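Local coordinates for protein 11S globulin (Wrightia tinctoria, PDB 5WXU) that probably serves as a hexameric seed storage protein of the 11S globulin family and binds the plant hormone auxin (indole-3-acetic acid), at residues V420-S424 with V425-V429; P430-V433 with W434-V437. All coordinates share one frame; numbering follows the deposited sequence.

Contact 1: V420-S424 with V425-V429; sequences VGRTS and VIRAV
Ser-424 and Arg-427 meet where a tight turn runs into a short helix. The hydroxyl OG of Ser-424 lies 2.9 Å from the backbone N of Arg-427 and accepts a hydrogen bond from it at an N-H...O angle of 159°, a side-chain N-cap on the first turn. The bond is made possible by a chi1 of 83°, which tucks OG between the serine's own N and carbonyl carbon and turns it over the helix start. The same oxygen packs against the base of the arginine side chain, with CG of Arg-427 3.2 Å from OG. One step further on, N of Ala-428 makes a weak bond of 3.4 Å to O of Ser-424, so the first turn is only loosely closed by its backbone.

In the described one of its two modelled conformers, Arg-427 extends beyond CG and runs back across the preceding turn. Its CD then comes 3.3 Å from O of Arg-422, and its guanidinium lays one face, near the rim, over CA of Arg-422. The two arginine side chains here lie alongside each other, pointing the same way, but their guanidinium planes are 76° apart. Their charged ends are drawn to acceptors elsewhere: NH2 of Arg-427 forms a salt bridge with Glu-453, whose backbone O receives NH1 of Arg-422, and NH2 of Arg-422 reaches O of Glu-122 in a third subunit.

Holding this shape is a type I beta turn from Gly-421 to Ser-424, closed by N of Ser-424 on O of Gly-421 at 3.0 Å. Bound indole-3-acetic acid touches Arg-422 and Thr-423; Arg-427 belongs to an auxin-binding site of this protein, though no hormone is bound to it in this chain. The whole is a beta turn leading into a serine N-cap, beside bound hormone.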
loop_
_atom_site.group_PDB
_atom_site.type_symbol
_atom_site.label_atom_id
_atom_site.label_comp_id
_atom_site.label_asym_id
_atom_site.label_seq_id
_atom_site.Cartn_x
_atom_site.Cartn_y
_atom_site.Cartn_z
ATOM N N VAL B 420 -6.671 15.516 30.280
ATOM C CA VAL B 420 -7.754 15.285 31.186
ATOM C C VAL B 420 -8.656 14.233 30.584
ATOM O O VAL B 420 -8.877 14.230 29.394
ATOM C CB VAL B 420 -8.549 16.590 31.397
ATOM C CG1 VAL B 420 -9.854 16.315 32.129
ATOM C CG2 VAL B 420 -7.696 17.620 32.155
ATOM N N GLY B 421 -9.290 13.428 31.439
ATOM C CA GLY B 421 -10.331 12.494 30.993
ATOM C C GLY B 421 -9.798 11.075 30.839
ATOM O O GLY B 421 -8.629 10.789 31.083
ATOM N N ARG B 422 -10.645 10.185 30.391
ATOM C CA ARG B 422 -10.293 8.741 30.355
ATOM C C ARG B 422 -9.230 8.411 29.382
ATOM O O ARG B 422 -8.488 7.467 29.637
ATOM C CB ARG B 422 -11.478 7.790 30.156
ATOM C CG ARG B 422 -12.543 8.056 31.154
ATOM C CD ARG B 422 -13.476 6.881 31.294
ATOM N NE ARG B 422 -14.100 6.340 30.105
ATOM C CZ ARG B 422 -15.150 6.860 29.432
ATOM N NH1 ARG B 422 -15.694 8.103 29.727
ATOM N NH2 ARG B 422 -15.629 6.151 28.378
ATOM N N THR B 423 -9.056 9.239 28.335
ATOM C CA THR B 423 -7.971 8.995 27.360
ATOM C C THR B 423 -6.689 9.837 27.710
ATOM O O THR B 423 -5.780 9.990 26.904
ATOM C CB THR B 423 -8.432 9.352 25.963
ATOM O OG1 THR B 423 -8.948 10.732 25.941
ATOM C CG2 THR B 423 -9.519 8.391 25.526
ATOM N N SER B 424 -6.616 10.368 28.921
ATOM C CA SER B 424 -5.510 11.258 29.254
ATOM C C SER B 424 -4.134 10.561 29.319
ATOM O O SER B 424 -3.971 9.400 29.691
ATOM C CB SER B 424 -5.774 12.002 30.579
ATOM O OG SER B 424 -5.416 11.196 31.702
ATOM N N VAL B 425 -3.137 11.324 28.932
ATOM C CA VAL B 425 -1.735 10.950 29.150
ATOM C C VAL B 425 -1.431 10.857 30.667
ATOM O O VAL B 425 -0.632 10.058 31.069
ATOM C CB VAL B 425 -0.854 11.930 28.369
ATOM C CG1 VAL B 425 -0.969 13.313 28.904
ATOM C CG2 VAL B 425 0.584 11.497 28.466
ATOM N N ILE B 426 -2.116 11.634 31.488
ATOM C CA ILE B 426 -1.931 11.526 32.975
ATOM C C ILE B 426 -2.280 10.097 33.453
ATOM O O ILE B 426 -1.466 9.412 34.169
ATOM C CB ILE B 426 -2.770 12.611 33.670
ATOM C CG1 ILE B 426 -2.416 14.016 33.168
ATOM C CG2 ILE B 426 -2.770 12.406 35.154
ATOM C CD1 ILE B 426 -0.973 14.394 33.226
ATOM N N ARG B 427 -3.380 9.544 32.976
ATOM C CA ARG B 427 -3.814 8.191 33.323
ATOM C C ARG B 427 -2.807 7.130 32.903
ATOM O O ARG B 427 -2.620 6.150 33.587
ATOM C CB ARG B 427 -5.156 7.816 32.696
ATOM C CG ARG B 427 -6.387 8.564 33.210
ATOM C CD ARG B 427 -7.639 7.822 32.805
ATOM N NE ARG B 427 -8.785 8.382 33.528
ATOM C CZ ARG B 427 -9.797 7.689 34.024
ATOM N NH1 ARG B 427 -9.874 6.374 33.925
ATOM N NH2 ARG B 427 -10.754 8.345 34.693
ATOM N N ALA B 428 -2.199 7.334 31.725
ATOM C CA ALA B 428 -1.321 6.366 31.126
ATOM C C ALA B 428 0.007 6.236 31.787
ATOM O O ALA B 428 0.696 5.240 31.560
ATOM C CB ALA B 428 -1.182 6.664 29.635
ATOM N N VAL B 429 0.433 7.284 32.517
ATOM C CA VAL B 429 1.693 7.285 33.217
ATOM C C VAL B 429 1.508 6.708 34.664
ATOM O O VAL B 429 0.485 6.957 35.296
ATOM C CB VAL B 429 2.257 8.738 33.193
ATOM C CG1 VAL B 429 3.468 8.956 34.126
ATOM C CG2 VAL B 429 2.608 9.144 31.733
#

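Contact 2: P430-V433 with W434-V437; sequences PLDV and WINV
Leu-431, Asp-432 and Val-433 each accept, at the carbonyl oxygen, a hydrogen bond from the backbone N four residues on, the regular alpha-helical pattern, with N of Ile-435 2.9 Å from O of Leu-431 and lying in its carbonyl plane. Asn-436 adds a second donor to the middle acceptor. Its ND2 is 2.7 Å from O of Asp-432, in a nearly straight bond (171°) close to the plane of the amide. Backbone N of Asn-436 and ND2 approach that oxygen from opposite faces of its carbonyl plane, so one residue grips it twice. A chi1 of -73° folds the amide back along the helix toward the preceding turn.

The carboxylate of Asp-432 crosses the amide with the two planes 65° apart. Water 1 joins them, donating to OD1 of Asp-432 at 2.6 Å and accepting from ND2 of Asn-436 at 2.9 Å. OD1 also forms a salt bridge with Arg-266 of a second subunit. Were Asn-436 replaced by an alanine, water 1 would probably lose its amide donor and O of Asp-432 would be left with the backbone bond alone on this helix.

Val-433 and Val-437 lie side by side, CG1 of the first 4.1 Å from CG2 of the second. Trp-434 takes its indole to another side of the helix, where the ring meets Phe-438 almost parallel. Leu-431 packs on helix 442-450, while Pro-430, Asp-432, Ile-435 and Asn-436 touch the second subunit, placing helix 431-438 between its own chain's next helix and that neighbour.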
loop_
_atom_site.group_PDB
_atom_site.type_symbol
_atom_site.label_atom_id
_atom_site.label_comp_id
_atom_site.label_asym_id
_atom_site.label_seq_id
_atom_site.Cartn_x
_atom_site.Cartn_y
_atom_site.Cartn_z
ATOM N N PRO B 430 2.486 5.941 35.164
ATOM C CA PRO B 430 2.382 5.461 36.553
ATOM C C PRO B 430 2.114 6.582 37.523
ATOM O O PRO B 430 2.710 7.653 37.403
ATOM C CB PRO B 430 3.722 4.782 36.776
ATOM C CG PRO B 430 4.152 4.311 35.410
ATOM C CD PRO B 430 3.739 5.475 34.538
ATOM N N LEU B 431 1.222 6.342 38.486
ATOM C CA LEU B 431 0.950 7.347 39.522
ATOM C C LEU B 431 2.215 7.854 40.213
ATOM O O LEU B 431 2.345 9.063 40.465
ATOM C CB LEU B 431 0.120 6.770 40.683
ATOM C CG LEU B 431 -1.331 7.012 41.006
ATOM C CD1 LEU B 431 -1.516 6.576 42.456
ATOM C CD2 LEU B 431 -1.961 8.361 40.728
ATOM N N ASP B 432 3.157 6.938 40.473
ATOM C CA ASP B 432 4.368 7.314 41.195
ATOM C C ASP B 432 5.306 8.232 40.425
ATOM O O ASP B 432 6.156 8.974 40.999
ATOM C CB ASP B 432 5.107 6.076 41.707
ATOM C CG ASP B 432 5.972 6.373 42.978
ATOM O OD1 ASP B 432 5.647 7.327 43.713
ATOM O OD2 ASP B 432 6.937 5.626 43.179
ATOM N N VAL B 433 5.166 8.222 39.085
ATOM C CA VAL B 433 5.891 9.233 38.288
ATOM C C VAL B 433 5.371 10.624 38.614
ATOM O O VAL B 433 6.186 11.532 38.851
ATOM C CB VAL B 433 5.807 8.959 36.751
ATOM C CG1 VAL B 433 6.317 10.107 35.902
ATOM C CG2 VAL B 433 6.580 7.716 36.387
ATOM N N TRP B 434 4.055 10.792 38.670
ATOM C CA TRP B 434 3.469 12.121 38.949
ATOM C C TRP B 434 3.709 12.489 40.428
ATOM O O TRP B 434 3.941 13.635 40.724
ATOM C CB TRP B 434 2.014 12.112 38.643
ATOM C CG TRP B 434 1.667 11.753 37.187
ATOM C CD1 TRP B 434 0.695 10.876 36.796
ATOM C CD2 TRP B 434 2.184 12.337 35.988
ATOM N NE1 TRP B 434 0.569 10.862 35.426
ATOM C CE2 TRP B 434 1.514 11.708 34.893
ATOM C CE3 TRP B 434 3.189 13.263 35.722
ATOM C CZ2 TRP B 434 1.778 12.036 33.563
ATOM C CZ3 TRP B 434 3.507 13.573 34.365
ATOM C CH2 TRP B 434 2.772 12.972 33.300
ATOM N N ILE B 435 3.637 11.501 41.293
ATOM C CA ILE B 435 3.947 11.758 42.740
ATOM C C ILE B 435 5.303 12.438 42.848
ATOM O O ILE B 435 5.419 13.504 43.475
ATOM C CB ILE B 435 3.894 10.471 43.566
ATOM C CG1 ILE B 435 2.428 10.080 43.827
ATOM C CG2 ILE B 435 4.768 10.586 44.864
ATOM C CD1 ILE B 435 2.238 8.621 44.162
ATOM N N ASN B 436 6.317 11.873 42.180
ATOM C CA ASN B 436 7.649 12.409 42.210
ATOM C C ASN B 436 7.895 13.667 41.411
ATOM O O ASN B 436 8.613 14.595 41.860
ATOM C CB ASN B 436 8.654 11.330 41.853
ATOM C CG ASN B 436 8.834 10.340 42.963
ATOM O OD1 ASN B 436 9.660 10.571 43.892
ATOM N ND2 ASN B 436 8.096 9.221 42.911
ATOM N N VAL B 437 7.327 13.749 40.208
ATOM C CA VAL B 437 7.539 14.938 39.431
ATOM C C VAL B 437 6.852 16.171 39.992
ATOM O O VAL B 437 7.407 17.283 39.981
ATOM C CB VAL B 437 7.057 14.688 37.954
ATOM C CG1 VAL B 437 7.048 15.969 37.190
ATOM C CG2 VAL B 437 7.943 13.635 37.315
HETATM O O HOH W 1 7.608 7.880 45.396
#

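How the contacts relate
Contacts 1 and 2 follow in series along the chain, their centres 13 Å apart, within the second cupin range after strand 416-418. Contact 1 opens the helical extension with helix 425-428, and contact 2 carries it on through helix 431-438. Trp-434 joins them: its NE1 lies 2.8 Å from O of Ile-426, a probable hydrogen bond, and its CZ2 packs 3.4 Å from CB of Val-429. Helix 442-450 lies against both, touching Ile-426 and Leu-431. Both also meet the same second subunit, so this extension packs on a neighbour, consistent with a part in hexamer assembly, with the auxin-contacting turn at its beginning.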